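Side-chain contacts in five-membered-cyclitol-phosphate synthase (Streptomyces citricolor, PDB 6K96), which belongs to the myo-inositol-1-phosphate synthase family of cyclitol-phosphate synthases, binds nicotinamide-adenine-dinucleotide in a Rossmann-type domain and assembles from four chains: residues B[18-23]-B[74-79]; B[53-58]-B[299-304]; B[103-106]-B[111-114]; B[195-200]-B[284-289]; B[322-327]-B[339-344]. All blocks are in the same frame, centred on the assembly; numbering follows the deposited sequence.

Interaction 1. Residues B[18-23]-B[74-79]; sequences ALFQGA and DAVLAE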
# COMPACT_ATOMS: atom_id res chain seq x y z
N ALA B 18 5.21 -7.97 27.68
CA ALA B 18 5.33 -8.90 26.54
C ALA B 18 6.00 -10.19 26.99
O ALA B 18 5.48 -11.25 26.65
CB ALA B 18 6.06 -8.23 25.41
N LEU B 19 7.07 -10.14 27.76
CA LEU B 19 7.84 -11.34 28.14
C LEU B 19 7.05 -12.21 29.11
O LEU B 19 7.12 -13.46 29.00
CB LEU B 19 9.17 -10.92 28.78
CG LEU B 19 10.12 -12.08 29.02
CD1 LEU B 19 10.74 -12.53 27.73
CD2 LEU B 19 11.18 -11.68 30.01
N PHE B 20 6.42 -11.57 30.08
CA PHE B 20 5.69 -12.22 31.20
C PHE B 20 4.42 -12.86 30.64
O PHE B 20 4.28 -14.07 30.79
CB PHE B 20 5.29 -11.22 32.28
CG PHE B 20 4.57 -11.84 33.44
CD1 PHE B 20 5.13 -12.93 34.11
CD2 PHE B 20 3.35 -11.35 33.85
CE1 PHE B 20 4.50 -13.49 35.21
CE2 PHE B 20 2.72 -11.89 34.96
CZ PHE B 20 3.30 -12.95 35.65
N GLN B 21 3.55 -12.08 30.02
CA GLN B 21 2.34 -12.61 29.35
C GLN B 21 2.76 -13.62 28.27
O GLN B 21 2.08 -14.64 28.14
CB GLN B 21 1.54 -11.50 28.68
CG GLN B 21 0.96 -10.54 29.67
CD GLN B 21 -0.16 -9.75 29.06
OE1 GLN B 21 -1.26 -10.28 28.89
NE2 GLN B 21 0.12 -8.48 28.74
N GLY B 22 3.80 -13.34 27.50
CA GLY B 22 4.21 -14.29 26.46
C GLY B 22 4.48 -15.65 27.06
O GLY B 22 3.84 -16.58 26.67
N ALA B 23 5.36 -15.73 28.05
CA ALA B 23 5.77 -16.97 28.73
C ALA B 23 4.54 -17.75 29.21
O ALA B 23 4.61 -18.97 29.11
CB ALA B 23 6.69 -16.70 29.88
N ASP B 74 0.41 -7.02 38.62
CA ASP B 74 -0.46 -5.84 38.37
C ASP B 74 0.36 -4.72 37.71
O ASP B 74 -0.18 -4.08 36.77
CB ASP B 74 -1.12 -5.35 39.66
CG ASP B 74 -2.19 -6.27 40.22
OD1 ASP B 74 -3.07 -6.75 39.44
OD2 ASP B 74 -2.17 -6.49 41.46
N ALA B 75 1.58 -4.51 38.21
CA ALA B 75 2.60 -3.55 37.73
C ALA B 75 2.87 -3.68 36.23
O ALA B 75 3.01 -2.61 35.57
CB ALA B 75 3.89 -3.73 38.52
N VAL B 76 3.00 -4.91 35.71
CA VAL B 76 3.34 -5.17 34.28
C VAL B 76 2.20 -4.64 33.41
O VAL B 76 2.49 -4.12 32.32
CB VAL B 76 3.65 -6.64 33.95
CG1 VAL B 76 5.06 -7.05 34.32
CG2 VAL B 76 2.65 -7.59 34.56
N LEU B 77 0.96 -4.72 33.88
CA LEU B 77 -0.19 -4.30 33.04
C LEU B 77 -0.47 -2.82 33.29
O LEU B 77 -1.21 -2.24 32.50
CB LEU B 77 -1.42 -5.16 33.33
CG LEU B 77 -1.11 -6.65 33.44
CD1 LEU B 77 -2.34 -7.44 33.85
CD2 LEU B 77 -0.53 -7.17 32.13
N ALA B 78 0.17 -2.25 34.31
CA ALA B 78 -0.16 -0.92 34.85
C ALA B 78 0.28 0.17 33.88
O ALA B 78 1.40 0.10 33.31
CB ALA B 78 0.48 -0.75 36.21
N GLU B 79 -0.59 1.16 33.75
CA GLU B 79 -0.34 2.42 33.02
C GLU B 79 1.08 2.93 33.29
O GLU B 79 1.53 2.81 34.42
CB GLU B 79 -1.35 3.44 33.52
CG GLU B 79 -1.55 4.57 32.54
CD GLU B 79 -2.56 4.21 31.47
OE1 GLU B 79 -3.46 3.37 31.77
OE2 GLU B 79 -2.44 4.76 30.35

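Interaction 2. Residues B[53-58]-B[299-304]; sequences SDLTFV and VIIDLI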
# COMPACT_ATOMS: atom_id res chain seq x y z
N SER B 53 9.28 -20.96 28.29
CA SER B 53 8.29 -20.76 29.37
C SER B 53 8.95 -20.89 30.74
O SER B 53 8.23 -20.73 31.75
CB SER B 53 7.17 -21.76 29.20
OG SER B 53 5.90 -21.13 29.33
N ASP B 54 10.26 -21.18 30.78
CA ASP B 54 10.99 -21.62 32.00
C ASP B 54 11.60 -20.39 32.67
O ASP B 54 12.85 -20.25 32.68
CB ASP B 54 11.99 -22.73 31.64
CG ASP B 54 11.31 -24.04 31.25
OD1 ASP B 54 10.20 -24.28 31.74
OD2 ASP B 54 11.88 -24.81 30.43
N LEU B 55 10.71 -19.56 33.22
CA LEU B 55 10.91 -18.16 33.67
C LEU B 55 10.22 -17.97 35.03
O LEU B 55 8.97 -18.11 35.11
CB LEU B 55 10.27 -17.22 32.64
CG LEU B 55 11.12 -16.08 32.11
CD1 LEU B 55 12.52 -16.54 31.77
CD2 LEU B 55 10.47 -15.51 30.86
N THR B 56 10.99 -17.61 36.04
CA THR B 56 10.44 -17.19 37.35
C THR B 56 10.89 -15.76 37.60
O THR B 56 12.07 -15.53 37.69
CB THR B 56 10.83 -18.18 38.46
OG1 THR B 56 11.58 -19.26 37.91
CG2 THR B 56 9.63 -18.75 39.19
N PHE B 57 9.99 -14.80 37.59
CA PHE B 57 10.31 -13.40 37.92
C PHE B 57 10.46 -13.35 39.44
O PHE B 57 9.54 -13.78 40.13
CB PHE B 57 9.19 -12.50 37.40
CG PHE B 57 9.15 -12.42 35.90
CD1 PHE B 57 8.54 -13.42 35.16
CD2 PHE B 57 9.78 -11.38 35.23
CE1 PHE B 57 8.56 -13.39 33.78
CE2 PHE B 57 9.74 -11.31 33.85
CZ PHE B 57 9.13 -12.32 33.13
N VAL B 58 11.59 -12.84 39.94
CA VAL B 58 11.90 -12.92 41.40
C VAL B 58 12.05 -11.50 41.95
O VAL B 58 11.92 -11.29 43.19
CB VAL B 58 13.15 -13.78 41.63
CG1 VAL B 58 12.86 -15.24 41.29
CG2 VAL B 58 14.38 -13.28 40.86
N VAL B 299 13.40 -11.56 21.15
CA VAL B 299 14.90 -11.60 21.16
C VAL B 299 15.39 -11.69 22.62
O VAL B 299 16.35 -12.41 22.88
CB VAL B 299 15.43 -10.41 20.35
CG1 VAL B 299 16.73 -9.87 20.89
CG2 VAL B 299 15.52 -10.75 18.87
N ILE B 300 14.69 -11.06 23.54
CA ILE B 300 15.03 -11.14 24.97
C ILE B 300 15.03 -12.63 25.33
O ILE B 300 16.04 -13.13 25.82
CB ILE B 300 14.12 -10.25 25.83
CG1 ILE B 300 14.30 -8.79 25.44
CG2 ILE B 300 14.42 -10.43 27.30
CD1 ILE B 300 13.31 -7.84 26.09
N ILE B 301 13.97 -13.36 25.01
CA ILE B 301 13.90 -14.80 25.42
C ILE B 301 15.15 -15.58 24.98
O ILE B 301 15.49 -16.50 25.67
CB ILE B 301 12.63 -15.47 24.87
CG1 ILE B 301 12.34 -16.75 25.66
CG2 ILE B 301 12.78 -15.70 23.36
CD1 ILE B 301 12.23 -16.52 27.12
N ASP B 302 15.75 -15.25 23.85
CA ASP B 302 17.07 -15.77 23.38
C ASP B 302 18.15 -15.32 24.40
O ASP B 302 18.68 -16.18 25.09
CB ASP B 302 17.32 -15.25 21.95
CG ASP B 302 17.02 -16.25 20.85
OD1 ASP B 302 17.92 -17.05 20.59
OD2 ASP B 302 15.92 -16.21 20.23
N LEU B 303 18.39 -14.01 24.54
CA LEU B 303 19.50 -13.45 25.36
C LEU B 303 19.40 -13.92 26.82
O LEU B 303 20.44 -14.26 27.38
CB LEU B 303 19.49 -11.91 25.27
CG LEU B 303 19.75 -11.32 23.90
CD1 LEU B 303 19.80 -9.82 24.00
CD2 LEU B 303 21.03 -11.84 23.29
N ILE B 304 18.23 -13.89 27.45
CA ILE B 304 18.15 -14.23 28.90
C ILE B 304 18.51 -15.70 29.09
O ILE B 304 19.05 -16.05 30.15
CB ILE B 304 16.82 -13.92 29.59
CG1 ILE B 304 15.65 -14.61 28.88
CG2 ILE B 304 16.63 -12.42 29.73
CD1 ILE B 304 14.32 -14.23 29.45

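Interaction 3. Residues B[103-106]-B[111-114]; sequences EEDA and PAFR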
# COMPACT_ATOMS: atom_id res chain seq x y z
N GLU B 103 19.27 8.84 39.68
CA GLU B 103 20.64 9.24 39.21
C GLU B 103 21.57 9.49 40.41
O GLU B 103 22.76 9.11 40.32
CB GLU B 103 20.54 10.45 38.26
CG GLU B 103 21.87 10.82 37.59
CD GLU B 103 21.80 11.77 36.40
OE1 GLU B 103 20.67 12.10 35.99
OE2 GLU B 103 22.88 12.12 35.86
N GLU B 104 21.09 10.10 41.50
CA GLU B 104 21.92 10.42 42.71
C GLU B 104 22.33 9.14 43.46
O GLU B 104 23.39 9.13 44.04
CB GLU B 104 21.28 11.41 43.69
CG GLU B 104 19.76 11.50 43.65
CD GLU B 104 19.23 12.57 42.70
OE1 GLU B 104 18.74 13.60 43.22
OE2 GLU B 104 19.29 12.36 41.44
N ASP B 105 21.53 8.08 43.40
CA ASP B 105 21.86 6.75 44.00
C ASP B 105 22.78 5.94 43.08
O ASP B 105 22.95 4.75 43.34
CB ASP B 105 20.61 5.90 44.24
CG ASP B 105 19.47 6.59 44.96
OD1 ASP B 105 19.69 7.10 46.08
OD2 ASP B 105 18.35 6.58 44.40
N ALA B 106 23.37 6.53 42.03
CA ALA B 106 24.29 5.82 41.12
C ALA B 106 25.38 5.10 41.93
O ALA B 106 25.58 3.86 41.76
CB ALA B 106 24.90 6.81 40.13
N PRO B 111 22.45 3.99 49.84
CA PRO B 111 21.50 3.02 50.39
C PRO B 111 20.65 2.25 49.37
O PRO B 111 20.36 1.09 49.62
CB PRO B 111 20.52 3.85 51.25
CG PRO B 111 21.18 5.21 51.42
CD PRO B 111 22.18 5.36 50.30
N ALA B 112 20.24 2.91 48.28
CA ALA B 112 19.57 2.27 47.13
C ALA B 112 20.46 1.15 46.59
O ALA B 112 20.03 -0.02 46.60
CB ALA B 112 19.27 3.29 46.06
N PHE B 113 21.66 1.49 46.14
CA PHE B 113 22.59 0.51 45.52
C PHE B 113 22.72 -0.72 46.42
O PHE B 113 22.72 -1.84 45.92
CB PHE B 113 23.94 1.16 45.25
CG PHE B 113 24.77 0.40 44.25
CD1 PHE B 113 25.39 -0.80 44.59
CD2 PHE B 113 24.92 0.89 42.96
CE1 PHE B 113 26.13 -1.51 43.65
CE2 PHE B 113 25.64 0.18 42.02
CZ PHE B 113 26.27 -1.01 42.36
N ARG B 114 22.88 -0.51 47.73
CA ARG B 114 23.12 -1.59 48.73
C ARG B 114 21.85 -2.44 48.80
O ARG B 114 21.98 -3.67 48.86
CB ARG B 114 23.42 -1.06 50.14
CG ARG B 114 24.83 -0.52 50.38
CD ARG B 114 25.90 -1.58 50.21
NE ARG B 114 26.70 -1.31 49.02
CZ ARG B 114 27.11 -2.20 48.13
NH1 ARG B 114 26.77 -3.47 48.23
NH2 ARG B 114 27.86 -1.79 47.11

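Interaction 4. Residues B[195-200]-B[284-289]; sequences RALLGL and IDLKLK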
# COMPACT_ATOMS: atom_id res chain seq x y z
N ARG B 195 16.78 -2.81 4.25
CA ARG B 195 18.17 -3.14 3.87
C ARG B 195 18.14 -4.32 2.89
O ARG B 195 18.92 -4.30 1.97
CB ARG B 195 18.95 -3.36 5.19
CG ARG B 195 20.36 -3.91 5.06
CD ARG B 195 20.92 -4.35 6.42
NE ARG B 195 22.29 -4.81 6.21
CZ ARG B 195 23.41 -4.24 6.68
NH1 ARG B 195 23.36 -3.20 7.49
NH2 ARG B 195 24.60 -4.74 6.36
N ALA B 196 17.30 -5.33 3.16
CA ALA B 196 17.19 -6.54 2.33
C ALA B 196 16.73 -6.13 0.93
O ALA B 196 17.28 -6.68 -0.06
CB ALA B 196 16.22 -7.53 2.95
N LEU B 197 15.76 -5.21 0.84
CA LEU B 197 15.18 -4.80 -0.45
C LEU B 197 16.22 -4.01 -1.20
O LEU B 197 16.32 -4.18 -2.43
CB LEU B 197 13.87 -4.02 -0.26
CG LEU B 197 12.70 -4.91 0.18
CD1 LEU B 197 11.45 -4.13 0.55
CD2 LEU B 197 12.40 -5.94 -0.89
N LEU B 198 16.96 -3.13 -0.51
CA LEU B 198 17.99 -2.30 -1.18
C LEU B 198 19.09 -3.24 -1.64
O LEU B 198 19.53 -3.05 -2.79
CB LEU B 198 18.47 -1.18 -0.26
CG LEU B 198 17.55 0.04 -0.23
CD1 LEU B 198 18.02 1.02 0.86
CD2 LEU B 198 17.49 0.75 -1.58
N GLY B 199 19.42 -4.23 -0.82
CA GLY B 199 20.35 -5.34 -1.14
C GLY B 199 20.04 -5.98 -2.49
O GLY B 199 20.96 -6.09 -3.30
N LEU B 200 18.77 -6.37 -2.71
CA LEU B 200 18.21 -6.98 -3.93
C LEU B 200 18.49 -6.11 -5.13
O LEU B 200 19.03 -6.66 -6.12
CB LEU B 200 16.69 -7.11 -3.80
CG LEU B 200 16.15 -8.33 -3.09
CD1 LEU B 200 14.67 -8.52 -3.49
CD2 LEU B 200 16.99 -9.59 -3.39
N ILE B 284 8.84 0.33 -5.48
CA ILE B 284 8.40 -0.53 -4.34
C ILE B 284 7.76 0.36 -3.27
O ILE B 284 8.33 1.36 -2.89
CB ILE B 284 9.55 -1.40 -3.80
CG1 ILE B 284 10.13 -2.27 -4.93
CG2 ILE B 284 9.14 -2.28 -2.63
CD1 ILE B 284 11.14 -3.29 -4.46
N ASP B 285 6.57 -0.02 -2.82
CA ASP B 285 5.84 0.62 -1.71
C ASP B 285 5.63 -0.50 -0.71
O ASP B 285 5.24 -1.55 -1.16
CB ASP B 285 4.58 1.28 -2.25
CG ASP B 285 4.88 2.62 -2.93
OD1 ASP B 285 5.68 3.44 -2.31
OD2 ASP B 285 4.38 2.86 -4.06
N LEU B 286 5.95 -0.34 0.55
CA LEU B 286 5.78 -1.41 1.55
C LEU B 286 5.17 -0.81 2.83
O LEU B 286 5.39 0.34 3.08
CB LEU B 286 7.12 -2.13 1.78
CG LEU B 286 7.08 -3.20 2.85
CD1 LEU B 286 8.14 -4.28 2.58
CD2 LEU B 286 7.29 -2.67 4.25
N LYS B 287 4.25 -1.54 3.50
CA LYS B 287 3.83 -1.25 4.89
C LYS B 287 4.20 -2.44 5.76
O LYS B 287 4.01 -3.54 5.29
CB LYS B 287 2.35 -0.96 4.95
CG LYS B 287 1.90 -0.73 6.38
CD LYS B 287 0.51 -0.28 6.51
CE LYS B 287 0.11 -0.27 7.97
NZ LYS B 287 -1.36 -0.19 8.12
N LEU B 288 4.77 -2.20 6.95
CA LEU B 288 5.09 -3.19 7.98
C LEU B 288 4.28 -2.83 9.21
O LEU B 288 4.26 -1.65 9.52
CB LEU B 288 6.58 -3.13 8.24
CG LEU B 288 7.07 -3.93 9.44
CD1 LEU B 288 6.62 -5.37 9.35
CD2 LEU B 288 8.59 -3.85 9.56
N LYS B 289 3.49 -3.75 9.76
CA LYS B 289 2.88 -3.54 11.09
C LYS B 289 3.44 -4.62 12.00
O LYS B 289 3.48 -5.72 11.50
CB LYS B 289 1.36 -3.51 11.05
CG LYS B 289 0.71 -2.86 12.26
CD LYS B 289 -0.77 -2.66 12.13
CE LYS B 289 -1.27 -1.40 12.81
NZ LYS B 289 -2.01 -1.69 14.08

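Interaction 5. Residues B[322-327]-B[339-344]; sequences AVKVLK and EDVAEA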
# COMPACT_ATOMS: atom_id res chain seq x y z
N ALA B 322 24.98 -14.54 21.19
CA ALA B 322 24.08 -13.38 21.36
C ALA B 322 24.18 -12.47 20.14
O ALA B 322 23.40 -11.51 20.07
CB ALA B 322 24.44 -12.63 22.60
N VAL B 323 25.09 -12.75 19.21
CA VAL B 323 25.53 -11.71 18.23
C VAL B 323 24.37 -11.38 17.28
O VAL B 323 24.08 -10.17 17.04
CB VAL B 323 26.84 -12.14 17.53
CG1 VAL B 323 27.16 -11.29 16.32
CG2 VAL B 323 27.99 -12.13 18.50
N LYS B 324 23.67 -12.36 16.75
CA LYS B 324 22.69 -12.06 15.67
C LYS B 324 21.53 -11.23 16.22
O LYS B 324 20.86 -10.59 15.37
CB LYS B 324 22.21 -13.34 14.99
CG LYS B 324 23.24 -13.94 14.04
CD LYS B 324 22.66 -14.71 12.86
CE LYS B 324 23.71 -14.90 11.77
NZ LYS B 324 23.45 -16.07 10.89
N VAL B 325 21.29 -11.21 17.54
CA VAL B 325 20.11 -10.50 18.09
C VAL B 325 20.51 -9.17 18.78
O VAL B 325 19.66 -8.61 19.52
CB VAL B 325 19.29 -11.42 19.01
CG1 VAL B 325 18.75 -12.61 18.25
CG2 VAL B 325 20.07 -11.86 20.21
N LEU B 326 21.71 -8.65 18.50
CA LEU B 326 22.23 -7.40 19.13
C LEU B 326 22.67 -6.46 18.01
O LEU B 326 23.27 -6.95 17.02
CB LEU B 326 23.43 -7.73 20.02
CG LEU B 326 23.11 -8.33 21.39
CD1 LEU B 326 24.37 -8.70 22.13
CD2 LEU B 326 22.27 -7.40 22.24
N LYS B 327 22.44 -5.15 18.18
CA LYS B 327 23.03 -4.12 17.27
C LYS B 327 24.52 -3.93 17.57
O LYS B 327 25.27 -3.79 16.61
CB LYS B 327 22.21 -2.83 17.29
CG LYS B 327 20.79 -3.02 16.77
CD LYS B 327 20.31 -2.08 15.68
CE LYS B 327 19.27 -1.10 16.18
NZ LYS B 327 19.90 -0.10 17.07
N GLU B 339 29.07 -18.95 11.84
CA GLU B 339 29.64 -20.16 12.47
C GLU B 339 30.11 -19.81 13.88
O GLU B 339 29.87 -20.62 14.78
CB GLU B 339 30.71 -20.79 11.58
CG GLU B 339 30.12 -21.86 10.68
CD GLU B 339 31.01 -22.25 9.50
OE1 GLU B 339 31.73 -21.33 9.02
OE2 GLU B 339 30.97 -23.45 9.06
N ASP B 340 30.70 -18.63 14.09
CA ASP B 340 31.07 -18.14 15.45
C ASP B 340 29.83 -18.25 16.34
O ASP B 340 29.94 -18.73 17.50
CB ASP B 340 31.70 -16.75 15.40
CG ASP B 340 33.15 -16.75 14.94
OD1 ASP B 340 33.90 -17.73 15.22
OD2 ASP B 340 33.53 -15.80 14.26
N VAL B 341 28.67 -17.91 15.79
CA VAL B 341 27.42 -17.80 16.57
C VAL B 341 26.92 -19.23 16.83
O VAL B 341 26.77 -19.61 18.01
CB VAL B 341 26.38 -16.91 15.87
CG1 VAL B 341 25.05 -16.88 16.61
CG2 VAL B 341 26.91 -15.49 15.68
N ALA B 342 26.79 -20.01 15.78
CA ALA B 342 26.44 -21.46 15.80
C ALA B 342 27.36 -22.26 16.75
O ALA B 342 26.81 -23.00 17.58
CB ALA B 342 26.49 -21.98 14.38
N GLU B 343 28.68 -22.11 16.66
CA GLU B 343 29.71 -22.80 17.50
C GLU B 343 29.38 -22.57 18.98
O GLU B 343 29.32 -23.54 19.75
CB GLU B 343 31.11 -22.28 17.15
CG GLU B 343 32.27 -23.12 17.67
CD GLU B 343 33.67 -22.65 17.26
OE1 GLU B 343 34.50 -23.52 16.80
OE2 GLU B 343 33.97 -21.43 17.42
N ALA B 344 29.11 -21.32 19.35
CA ALA B 344 28.72 -20.88 20.71
C ALA B 344 27.38 -21.51 21.15
O ALA B 344 27.30 -21.92 22.29
CB ALA B 344 28.73 -19.37 20.73

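Interaction 1. Residues B[18-23]-B[74-79]
Phe20 has CG anti to its own backbone N (chi1 -179°), and this torsion carries the ring out from helix 14-31 toward Val76. Val76 answers with CG2, the methyl that its chi1 of -80° places between the backbone N and the carbonyl carbon. The two meet at Phe20 CD2 and Val76 CG2, 3.9 Å apart, with the side chains crossing at about a right angle. The ring is also held by Phe57 and Phe72, each in an edge-to-face pair with it. Val76 rests on Val12 as well, and its side chain lies about 9 Å from the bound nicotinamide-adenine-dinucleotide.

The second pair is Gln21 and Leu77. The Gln21 chain runs out extended beyond CG, and its amide end comes nearer to residues 74-79 than its base does. Leu77 CD2 lies against this amide, 3.7 Å from Gln21 NE2 and 4.0 Å from Gln21 CD. The amide is engaged elsewhere: NE2 bonds to Pro84 O and Ser17 OG, and OE1 accepts from Leu86 N. These bonds fix the rotation of the amide.

The contact joins the first long helix of the Rossmann domain to residues 76 and 77, which follow on from the short helix 72-75. Ala18 O of the same helix accepts a hydrogen bond from Trp277 of a second subunit. Phe20 and Val76 meet carbon to carbon, while Leu77 sets a methyl against the polar amide of Gln21. No hydrogen bond crosses. Adhesion is by van der Waals packing, and the polar end of Gln21 has its partners in the loop and its own helix.

Interaction 2. Residues B[53-58]-B[299-304]
The contact belongs to the core of the Rossmann domain, where Leu55 on the parallel strand 55-62 faces Ile301 and Ile304 of helix 292-313. Leu55 opens its two methyl branches toward two successive turns of that helix. Leu55 CD1 touches Ile304 CD1 at 3.7 Å, and this is the closer of the two meetings. Leu55 CD2 lies 4.3 Å from Ile301 CD1, a looser approach.

Ile304 holds CG1 between its backbone N and carbonyl carbon (chi1 56°). Its chain is extended beyond that point, and this puts CD1 at the strand. Leu55 and Ile304 cross at about a right angle, with the methyl ends doing the touching. Ile301 starts at a slant to the strand, but its end bends nearer and brings CD1 within range of Leu55. Both segments together bury 103 Å² against each other.

Other apolar groups complete the surroundings. Leu19 of helix 14-31 packs on both Leu55 and Ile304. Leu7 of strand 5-10 also reaches Ile304, and Trp277 of a second subunit packs on Ile301. The charged neighbours have their own partners: Asp54, at the centre of an inverse gamma turn just before the strand, forms a salt bridge with Arg46, and Asp302 forms one with Arg44.

All three touching residues are buried and no hydrogen bond crosses between the segments. The helix is thus joined to the strand here by methyl groups alone. Such a contact has no directional bond of its own, and its geometry follows from how the branched side chains fit.

Interaction 3. Residues B[103-106]-B[111-114]
This contact lies in the crossover from strand 98-99 to helix 111-122, where Asp105 of the connecting loop meets Ala112 in the first turn of the helix. Ala112 CB sits over the flat face of the Asp105 carboxylate. It is 3.5 Å from Asp105 CG and 3.8 Å from each of OD1 and OD2. Asp105 CB is as near to the same methyl, at 3.5 Å. Its OD2 is hydrogen-bonded to Thr102 OG1.

Phe113 stands beside the backbone of the loop. Its CG is anti to the backbone N (chi1 -161°), and CD2 comes within 3.3 Å of Ala106 O. Asp105 O lies at the ring edge, near its plane. The Phe113 side chain also packs on helix 137-149, at Arg145 and Ala146.

No hydrogen bond joins the two segments directly. Ser110 links them instead, since its OG bonds to both Asp105 O and Phe113 N. The side chain of Asp105 lies about 8 Å from the bound nicotinamide-adenine-dinucleotide. A loop folded against the start of its helix in this way forms part of the beta-alpha-beta crossover between the two halves of the parallel sheet in a Rossmann fold.

Interaction 4. Residues B[195-200]-B[284-289]
The apolar contacts centre on Leu197 of helix 190-203, which reaches Ile284 and Leu286 of strand 281-291 with one methyl. Leu197 CD1 lies 3.9 Å from Leu286 CD1 and 4.3 Å from Ile284 CG2. It therefore bridges two residues on the same face of the strand. Leu197 has CG beside its backbone N (chi1 -73°) and is extended beyond it, and this directs the branch at the sheet. Leu286 has CG anti to its backbone N (chi1 177°), and the two leucines meet at a slant, end to end. Ile272 of the adjacent strand 265-275 also touches Leu197. Val193 of a second subunit packs on Leu197 too, and Ile284 and Leu286 of that subunit pack on Leu286 and Ile284.

Backbone pairing holds the strand on both edges. Ile284, Leu286 and Leu288 bond to strand 265-275 of the same chain. Residues 284-289 also pair antiparallel with a strand of the second subunit, so the sheet continues across the interface.

Polar contacts belong to the residues in between. Asp285 OD1 bonds to Asn271 ND2 and forms a salt bridge with Lys287 of a third subunit. The converse pair, Lys287 of this chain with Asp285 of the third subunit, is long and weak. None of these bonds joins the helix to the strand.

The layout is that of a large sheet with helices packed on one face and another subunit meeting the other, continued from chain to chain. It is consistent with the tetramerisation region of myo-inositol-1-phosphate synthases.

Interaction 5. Residues B[322-327]-B[339-344]
The helical turn that presents Val341 to Val323 is held by a 2.7 Å hydrogen bond from Glu343 N to Glu339 O. This is the shortest backbone bond within the two segments, and none crosses between them. On the other side, Leu326 N bonds to Val323 O at 3.2 Å and closes a turn in the loop 322-327.

Val341 does most of the touching for helix 338-353. Its CG1 is anti to the backbone N (chi1 175°), and this leaves CG2 on the side of the N. The two methyls then part between two neighbouring loop residues. CG2 of Val341 meets Val323 CB at 3.8 Å. CG1 of Val341 lies 4.3 Å from Lys324 CG, a looser approach to the aliphatic base of the lysine. The lysine chain runs on toward the start of the helix, where its NZ makes a weak hydrogen bond to Ser338 OG.

Val323 is enclosed further by Phe318, His333 and Tyr336. At the helix start, Asp340 OD2 accepts a hydrogen bond from Thr337 N. The loop itself is held against residues 183-185, with backbone bonds from Val325 to Ala185 and from Lys327 to Asp183.

The valines are buried and Lys324 is exposed. The contact thus grades from an apolar centre to a solvent-facing edge, where the lysine contributes its carbon chain while its charged end extends beyond the packing.

In the fold
From the N terminus, interaction 1 closes the first loop, from helix 14-31 to helix 72-75. Interaction 2 opens inside that loop, at strand 55-62, and closes far later at helix 292-313, so the two cross. They touch, and together they tie the Rossmann sheet to its covering helices. Interaction 3 is nested within interaction 2 and packs the loop after strand 98-99 against the first turn of helix 111-122. Interaction 4 is nested there too, in the subunit-joining sheet, about 45 Å from interaction 3 between centres. Interaction 5 follows in series after interaction 2. It ties helix 338-353 to the preceding loop and touches interaction 2 where Leu303 packs on Val325.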